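Local coordinates for protein oxidoreductase, Gfo/Idh/MocA family (Vibrio cholerae, PDB 1XEA) that is probably an NAD(P)-dependent oxidoreductase, pairing a nucleotide-binding Rossmann domain with a second domain built on a mixed beta sheet, its substrate not established, at residues G282-T286 with H287-R291; P37-L40 with G41-T45; Q304-T307 with Q308-K312; W259-M262 with L263-K266. One frame throughout, in Å; residues are numbered along the deposited sequence.

Contact 1: residues G282-T286 with H287-R291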
# COMPACT_ATOMS: atom_id res chain seq x y z
N GLY A 282 13.07 -23.35 36.69
CA GLY A 282 13.52 -24.71 36.46
C GLY A 282 12.41 -25.58 35.91
O GLY A 282 12.43 -26.79 36.08
N LYS A 283 11.44 -24.96 35.24
CA LYS A 283 10.32 -25.71 34.68
C LYS A 283 9.92 -25.17 33.31
O LYS A 283 10.01 -23.97 33.06
CB LYS A 283 9.11 -25.64 35.62
CG LYS A 283 9.39 -26.06 37.07
CD LYS A 283 8.22 -25.72 38.01
CE LYS A 283 6.91 -26.40 37.57
NZ LYS A 283 5.74 -26.02 38.43
N LEU A 284 9.49 -26.06 32.42
CA LEU A 284 9.06 -25.66 31.09
C LEU A 284 7.77 -26.39 30.74
O LEU A 284 7.77 -27.59 30.54
CB LEU A 284 10.13 -26.01 30.06
CG LEU A 284 9.75 -25.69 28.61
CD1 LEU A 284 9.56 -24.20 28.45
CD2 LEU A 284 10.82 -26.20 27.68
N PRO A 285 6.65 -25.66 30.64
CA PRO A 285 5.37 -26.30 30.32
C PRO A 285 5.44 -27.42 29.29
O PRO A 285 6.18 -27.33 28.31
CB PRO A 285 4.49 -25.13 29.90
CG PRO A 285 5.46 -24.11 29.43
CD PRO A 285 6.56 -24.21 30.44
N THR A 286 4.67 -28.46 29.54
CA THR A 286 4.61 -29.64 28.69
C THR A 286 4.23 -29.39 27.25
O THR A 286 4.88 -29.90 26.34
CB THR A 286 3.61 -30.66 29.24
OG1 THR A 286 3.96 -30.99 30.59
CG2 THR A 286 3.61 -31.91 28.39
N HIS A 287 3.16 -28.63 27.04
CA HIS A 287 2.69 -28.38 25.69
C HIS A 287 3.76 -27.76 24.84
O HIS A 287 3.72 -27.86 23.62
CB HIS A 287 1.44 -27.49 25.70
CG HIS A 287 1.69 -26.09 26.15
ND1 HIS A 287 2.01 -25.75 27.45
CD2 HIS A 287 1.61 -24.92 25.48
CE1 HIS A 287 2.11 -24.44 27.56
NE2 HIS A 287 1.87 -23.91 26.38
N ILE A 288 4.73 -27.12 25.48
CA ILE A 288 5.81 -26.51 24.74
C ILE A 288 6.79 -27.56 24.24
O ILE A 288 7.08 -27.64 23.04
CB ILE A 288 6.51 -25.47 25.59
CG1 ILE A 288 5.61 -24.24 25.71
CG2 ILE A 288 7.86 -25.12 24.99
CD1 ILE A 288 6.27 -23.07 26.37
N ILE A 289 7.31 -28.36 25.17
CA ILE A 289 8.24 -29.42 24.81
C ILE A 289 7.67 -30.25 23.66
O ILE A 289 8.35 -30.48 22.66
CB ILE A 289 8.49 -30.35 26.00
CG1 ILE A 289 8.90 -29.54 27.21
CG2 ILE A 289 9.55 -31.36 25.64
CD1 ILE A 289 8.78 -30.29 28.49
N GLU A 290 6.42 -30.70 23.80
CA GLU A 290 5.76 -31.51 22.77
C GLU A 290 5.76 -30.83 21.41
O GLU A 290 5.94 -31.49 20.39
CB GLU A 290 4.32 -31.84 23.16
CG GLU A 290 4.16 -32.91 24.25
CD GLU A 290 2.74 -33.49 24.31
OE1 GLU A 290 1.76 -32.73 24.54
OE2 GLU A 290 2.60 -34.73 24.13
N ARG A 291 5.56 -29.51 21.41
CA ARG A 291 5.55 -28.77 20.15
C ARG A 291 6.96 -28.76 19.60
O ARG A 291 7.18 -28.93 18.40
CB ARG A 291 5.05 -27.34 20.38
CG ARG A 291 5.10 -26.47 19.12
CD ARG A 291 4.56 -25.07 19.34
NE ARG A 291 4.74 -24.23 18.15
CZ ARG A 291 4.24 -23.01 18.00
NH1 ARG A 291 3.52 -22.46 18.96
NH2 ARG A 291 4.47 -22.34 16.88

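Contact 2: residues P37-L40 with G41-T45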
# COMPACT_ATOMS: atom_id res chain seq x y z
N PRO A 37 39.42 -16.71 20.81
CA PRO A 37 39.74 -15.77 21.89
C PRO A 37 39.73 -14.32 21.41
O PRO A 37 39.49 -13.40 22.19
CB PRO A 37 41.11 -16.22 22.34
CG PRO A 37 41.74 -16.62 21.04
CD PRO A 37 40.64 -17.41 20.36
N LYS A 38 40.00 -14.14 20.12
CA LYS A 38 40.01 -12.82 19.51
C LYS A 38 38.61 -12.21 19.60
O LYS A 38 38.40 -11.18 20.24
CB LYS A 38 40.44 -12.93 18.04
CG LYS A 38 40.26 -11.65 17.23
CD LYS A 38 40.36 -11.92 15.73
CE LYS A 38 39.27 -12.88 15.26
NZ LYS A 38 39.35 -13.12 13.79
N VAL A 39 37.67 -12.86 18.92
CA VAL A 39 36.28 -12.44 18.91
C VAL A 39 35.77 -12.36 20.35
O VAL A 39 35.11 -11.40 20.74
CB VAL A 39 35.42 -13.45 18.12
CG1 VAL A 39 33.94 -13.07 18.19
CG2 VAL A 39 35.89 -13.48 16.67
N LEU A 40 36.10 -13.38 21.13
CA LEU A 40 35.70 -13.44 22.52
C LEU A 40 35.99 -12.14 23.24
O LEU A 40 35.12 -11.57 23.89
CB LEU A 40 36.43 -14.58 23.23
CG LEU A 40 36.37 -14.58 24.76
CD1 LEU A 40 34.92 -14.61 25.27
CD2 LEU A 40 37.13 -15.79 25.24
N GLY A 41 37.24 -11.69 23.12
CA GLY A 41 37.65 -10.46 23.77
C GLY A 41 37.08 -9.22 23.13
O GLY A 41 36.76 -8.24 23.82
N THR A 42 36.95 -9.23 21.82
CA THR A 42 36.41 -8.08 21.14
C THR A 42 35.01 -7.81 21.67
O THR A 42 34.71 -6.71 22.12
CB THR A 42 36.36 -8.31 19.63
OG1 THR A 42 37.68 -8.57 19.14
CG2 THR A 42 35.80 -7.09 18.93
N LEU A 43 34.17 -8.84 21.65
CA LEU A 43 32.81 -8.71 22.13
C LEU A 43 32.79 -8.38 23.62
O LEU A 43 32.06 -7.48 24.05
CB LEU A 43 32.03 -10.00 21.87
CG LEU A 43 31.67 -10.32 20.40
CD1 LEU A 43 31.16 -11.73 20.30
CD2 LEU A 43 30.64 -9.32 19.87
N ALA A 44 33.59 -9.09 24.40
CA ALA A 44 33.64 -8.85 25.84
C ALA A 44 33.96 -7.39 26.18
O ALA A 44 33.42 -6.85 27.14
CB ALA A 44 34.66 -9.79 26.48
N THR A 45 34.84 -6.77 25.40
CA THR A 45 35.21 -5.37 25.61
C THR A 45 34.04 -4.48 25.23
O THR A 45 33.70 -3.54 25.94
CB THR A 45 36.40 -4.95 24.72
OG1 THR A 45 37.57 -5.69 25.09
CG2 THR A 45 36.68 -3.46 24.88

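Contact 3: residues Q304-T307 with Q308-K312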
# COMPACT_ATOMS: atom_id res chain seq x y z
N GLN A 304 13.29 -36.66 4.87
CA GLN A 304 13.36 -38.01 4.37
C GLN A 304 12.50 -38.24 3.14
O GLN A 304 13.02 -38.63 2.10
CB GLN A 304 12.98 -38.99 5.46
CG GLN A 304 14.14 -39.22 6.42
CD GLN A 304 13.78 -40.14 7.55
OE1 GLN A 304 13.33 -41.26 7.34
NE2 GLN A 304 13.98 -39.67 8.78
N GLN A 305 11.20 -37.99 3.24
CA GLN A 305 10.36 -38.21 2.08
C GLN A 305 10.90 -37.52 0.82
O GLN A 305 10.75 -38.05 -0.28
CB GLN A 305 8.93 -37.74 2.36
CG GLN A 305 7.96 -38.16 1.28
CD GLN A 305 6.51 -37.81 1.61
OE1 GLN A 305 6.19 -36.66 1.92
NE2 GLN A 305 5.63 -38.81 1.55
N ILE A 306 11.54 -36.36 0.97
CA ILE A 306 12.10 -35.64 -0.18
C ILE A 306 13.36 -36.34 -0.69
O ILE A 306 13.42 -36.76 -1.85
CB ILE A 306 12.45 -34.16 0.17
CG1 ILE A 306 11.21 -33.39 0.62
CG2 ILE A 306 13.02 -33.45 -1.05
CD1 ILE A 306 11.50 -31.98 1.12
N THR A 307 14.37 -36.45 0.17
CA THR A 307 15.62 -37.11 -0.20
C THR A 307 15.33 -38.43 -0.91
O THR A 307 15.96 -38.74 -1.92
CB THR A 307 16.48 -37.39 1.05
OG1 THR A 307 16.83 -36.16 1.68
CG2 THR A 307 17.74 -38.14 0.67
N GLN A 308 14.38 -39.19 -0.38
CA GLN A 308 13.99 -40.46 -0.97
C GLN A 308 13.40 -40.25 -2.35
O GLN A 308 13.96 -40.67 -3.36
CB GLN A 308 12.94 -41.16 -0.10
CG GLN A 308 12.37 -42.42 -0.75
CD GLN A 308 10.87 -42.56 -0.56
OE1 GLN A 308 10.10 -41.67 -0.94
NE2 GLN A 308 10.44 -43.69 0.01
N GLN A 309 12.25 -39.58 -2.38
CA GLN A 309 11.54 -39.30 -3.63
C GLN A 309 12.43 -38.72 -4.73
O GLN A 309 12.14 -38.87 -5.91
CB GLN A 309 10.36 -38.38 -3.37
CG GLN A 309 9.12 -39.11 -2.92
CD GLN A 309 8.01 -38.18 -2.47
OE1 GLN A 309 7.85 -37.08 -3.01
NE2 GLN A 309 7.23 -38.62 -1.50
N VAL A 310 13.51 -38.05 -4.34
CA VAL A 310 14.39 -37.47 -5.33
C VAL A 310 15.36 -38.51 -5.85
O VAL A 310 15.49 -38.68 -7.06
CB VAL A 310 15.17 -36.29 -4.74
CG1 VAL A 310 16.26 -35.85 -5.71
CG2 VAL A 310 14.22 -35.13 -4.47
N THR A 311 16.02 -39.21 -4.94
CA THR A 311 16.98 -40.24 -5.33
C THR A 311 16.27 -41.38 -6.06
O THR A 311 16.85 -42.05 -6.92
CB THR A 311 17.70 -40.81 -4.09
OG1 THR A 311 16.76 -41.44 -3.22
CG2 THR A 311 18.41 -39.69 -3.35
N LYS A 312 15.00 -41.58 -5.72
CA LYS A 312 14.17 -42.62 -6.33
C LYS A 312 14.15 -42.44 -7.85
O LYS A 312 14.50 -43.40 -8.56
CB LYS A 312 12.75 -42.53 -5.77
CG LYS A 312 11.75 -43.51 -6.38
CD LYS A 312 10.33 -43.22 -5.90
CE LYS A 312 9.32 -44.20 -6.50
NZ LYS A 312 9.60 -45.62 -6.13

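Contact 4: residues W259-M262 with L263-K266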
# COMPACT_ATOMS: atom_id res chain seq x y z
N TRP A 259 8.68 3.45 18.08
CA TRP A 259 9.84 3.41 18.97
C TRP A 259 10.05 2.05 19.61
O TRP A 259 10.67 1.93 20.66
CB TRP A 259 9.78 4.47 20.06
CG TRP A 259 10.13 5.83 19.57
CD1 TRP A 259 9.32 6.69 18.92
CD2 TRP A 259 11.42 6.45 19.63
NE1 TRP A 259 10.01 7.83 18.57
CE2 TRP A 259 11.30 7.71 18.99
CE3 TRP A 259 12.66 6.08 20.16
CZ2 TRP A 259 12.38 8.59 18.87
CZ3 TRP A 259 13.73 6.96 20.03
CH2 TRP A 259 13.58 8.21 19.39
N THR A 260 9.54 1.02 18.95
CA THR A 260 9.71 -0.33 19.43
C THR A 260 11.03 -0.80 18.85
O THR A 260 11.24 -0.71 17.65
CB THR A 260 8.59 -1.22 18.89
OG1 THR A 260 7.33 -0.69 19.31
CG2 THR A 260 8.75 -2.64 19.39
N PRO A 261 11.95 -1.29 19.69
CA PRO A 261 13.23 -1.74 19.12
C PRO A 261 13.06 -2.85 18.08
O PRO A 261 12.18 -3.69 18.20
CB PRO A 261 14.04 -2.16 20.36
CG PRO A 261 13.00 -2.42 21.40
CD PRO A 261 11.97 -1.36 21.16
N MSE A 262 13.91 -2.82 17.06
CA MSE A 262 13.88 -3.78 15.97
C MSE A 262 13.93 -5.22 16.44
O MSE A 262 13.11 -6.04 16.03
CB MSE A 262 15.05 -3.50 15.01
CG MSE A 262 15.18 -4.42 13.81
SE MSE A 262 16.19 -6.02 14.16
CE MSE A 262 17.91 -5.20 14.49
N LEU A 263 14.88 -5.54 17.31
CA LEU A 263 14.96 -6.92 17.79
C LEU A 263 13.66 -7.32 18.49
O LEU A 263 13.18 -8.45 18.32
CB LEU A 263 16.17 -7.10 18.72
CG LEU A 263 17.55 -7.18 18.04
CD1 LEU A 263 18.63 -7.43 19.09
CD2 LEU A 263 17.57 -8.32 16.99
N ALA A 264 13.08 -6.39 19.25
CA ALA A 264 11.83 -6.64 19.98
C ALA A 264 10.69 -6.97 19.03
O ALA A 264 9.87 -7.87 19.30
CB ALA A 264 11.45 -5.44 20.81
N SER A 265 10.63 -6.23 17.93
CA SER A 265 9.58 -6.48 16.96
C SER A 265 9.75 -7.89 16.40
O SER A 265 8.76 -8.54 16.04
CB SER A 265 9.64 -5.46 15.83
OG SER A 265 10.54 -5.87 14.84
N LYS A 266 10.99 -8.37 16.33
CA LYS A 266 11.24 -9.71 15.83
C LYS A 266 11.06 -10.74 16.93
O LYS A 266 11.52 -11.88 16.83
CB LYS A 266 12.64 -9.83 15.25
CG LYS A 266 12.87 -8.97 14.03
CD LYS A 266 14.03 -9.52 13.19
CE LYS A 266 14.46 -8.51 12.15
NZ LYS A 266 13.33 -8.04 11.33

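Contact 1: residues G282-T286 with H287-R291
Pro285 sits at the N-cap of helix 286-311, and its carbonyl turns into the first helical turn. Pro285 O takes the N-H of Ile288 at 3.2 Å, with the donor lying above the carbonyl plane, and is also approached by Ile289 N in a weak bond. One residue on, the regular pattern has set in: Glu290 N bonds to Thr286 O at 3.1 Å, nearly straight at 177°. Before the cap, Gly282 closes helix 268-281 with a Schellman motif, and the extended residues Lys283 and Leu284 lead across to the new helix.

Leu284 points CG away from its own backbone N (chi1 177°), which brings its branches onto the helix start. There CD1 meets Ile288 CG2 at 4.0 Å while CD2 lies 3.9 Å from Ile289 CG1; the Leu284 and Ile288 side chains cross at about a right angle. Pro285 packs its ring atom CG against Ile288 CD1, and its CB touches His287 CE1, the imidazole slanting past. Ile288 also touches Gln139, and Arg291 forms a salt bridge with Asp173.

Pro285 O thus closes the first turn through the Ile288 amide and, weakly, that of Ile289, while leucine, proline and two isoleucines form a small apolar patch at the helix-to-helix junction.

Contact 2: residues P37-L40 with G41-T45
Lys38 O is gripped twice by Thr42, through the backbone N at 2.9 Å and through OG1, also at 2.9 Å from Lys38 O. The amide arrives in the carbonyl plane, whereas the hydroxyl comes in from above it, the two donors sharing the oxygen from different directions. Thr42 holds OG1 beside its own backbone N (chi1 -59°), the torsion that lets a helical threonine fold back on the carbonyl four residues earlier. Thr45 repeats this on Gly41 O: its OG1 and its N reach that oxygen from opposite faces of the carbonyl plane. The hydroxyls of two exposed threonines are in this way tied back to the helix backbone.

Between these turns the ordinary helical bonds run on, with Leu43 N donating to Val39 O at 2.9 Å and an N-H...O angle of 176°. The same pair meets through its side chains, which lie alongside and point the same way, Val39 CG1 resting 3.7 Å from Leu43 CD1. On another side of the helix Ala44 N bonds to Leu40 O.

Helix 37-46 follows strand 28-33, an outermost strand of the parallel sheet in the Rossmann domain. Leu40 and Ala44 press on Leu32 of that strand, while Val39 and Leu43 lean on Gln15 of helix 12-22, where Leu43 also reaches Leu19.

Contact 3: residues Q304-T307 with Q308-K312
Val310 N bonds to Ile306 O at 2.8 Å and Gln308 N to Gln304 O at 2.9 Å, two i to i+4 bonds of an alpha-helix in its last turns, both donors lying nearly in line with the acceptor C=O. Gln309 N reaches Gln305 O from above the carbonyl plane, and Thr311 N reaches Thr307 O at 3.1 Å. Close to the helix end, Lys312 N still bonds back to Gln308 O at 2.7 Å. Thr311 OG1 lies between two carbonyls, Thr307 O and Gln308 O, and its proton could go to either; chi1 of 63° sets the hydroxyl between the backbone N and carbonyl carbon, where both oxygens are near.

Thr307 uses its own hydroxyl one turn back, on Cys303 O, and the side-chain NE2 of Gln304 bonds to the carboxylate atom Glu300 OE1. Gln309 OE1 is bonded to Tyr190 OH, joining the helix to strand 186-193 of the mixed sheet.

Toward that strand the packing is mixed. Ile306 and Val310 lie side by side and both touch Tyr190, while Gln305 leans on Leu188. Ile306 and Thr307 also meet Ile160 of helix 160-175. Gln305 and Gln309 run alongside each other in the same direction, with their amide planes turned 48° apart, and the two amides do not pair with each other. Between the two aliphatic neighbours, Ile306 CG2 stands 4.0 Å from Val310 CG2.

Contact 4: residues W259-M262 with L263-K266
Met262, a selenomethionine, folds its chain across two neighbours of the same turn, crossing both Leu263 and Lys266 at a slant. It starts with CG opposite the backbone N (chi1 180°) and bends twice farther out, which swings SE to 3.6 Å from Lys266 CE and 3.9 Å from Leu263 CD2. The selenium thus touches the aliphatic part of the lysine, whose NZ goes on to a salt bridge with Asp258 of the second subunit.

On another side of the turn Pro261 sets ring atom CG 3.4 Å from Ala264 CB, and Thr260 CG2 approaches the same methyl at 4.1 Å. Ser265 turns OG back to Met262 O at 2.8 Å, in the carbonyl plane and on a lone pair; Lys266 N donates to this oxygen too, at 3.2 Å.

Across the subunit boundary, Met262 packs on Met262 of the second subunit, and Leu263 packs on Trp259 of the second subunit; within its own chain Leu263 also rests on helix 12-22. With Pro261 O taking Ser265 N at 3.0 Å, this is a single helical turn, 262-265, with proline at its N-cap, built into a subunit interface.

Overall arrangement
Contacts 1 and 3 belong to the same helix, 286-311, near its start and at its end, with centres about 32 Å apart; both lie at the surface. Contact 1 opens the helix beside a small apolar patch, whereas contact 3 finishes it among glutamines and threonines beside the mixed sheet. Contacts 2 and 4 are partly buried and both lean on helix 12-22, although their nearest atoms remain about 12 Å apart. Contact 2 is regular helix within the Rossmann domain; contact 4 is a short turn at a subunit boundary. Prolines mark the N-caps in contacts 1 and 4, while hydroxyls return to backbone carbonyls in contacts 2, 3 and 4.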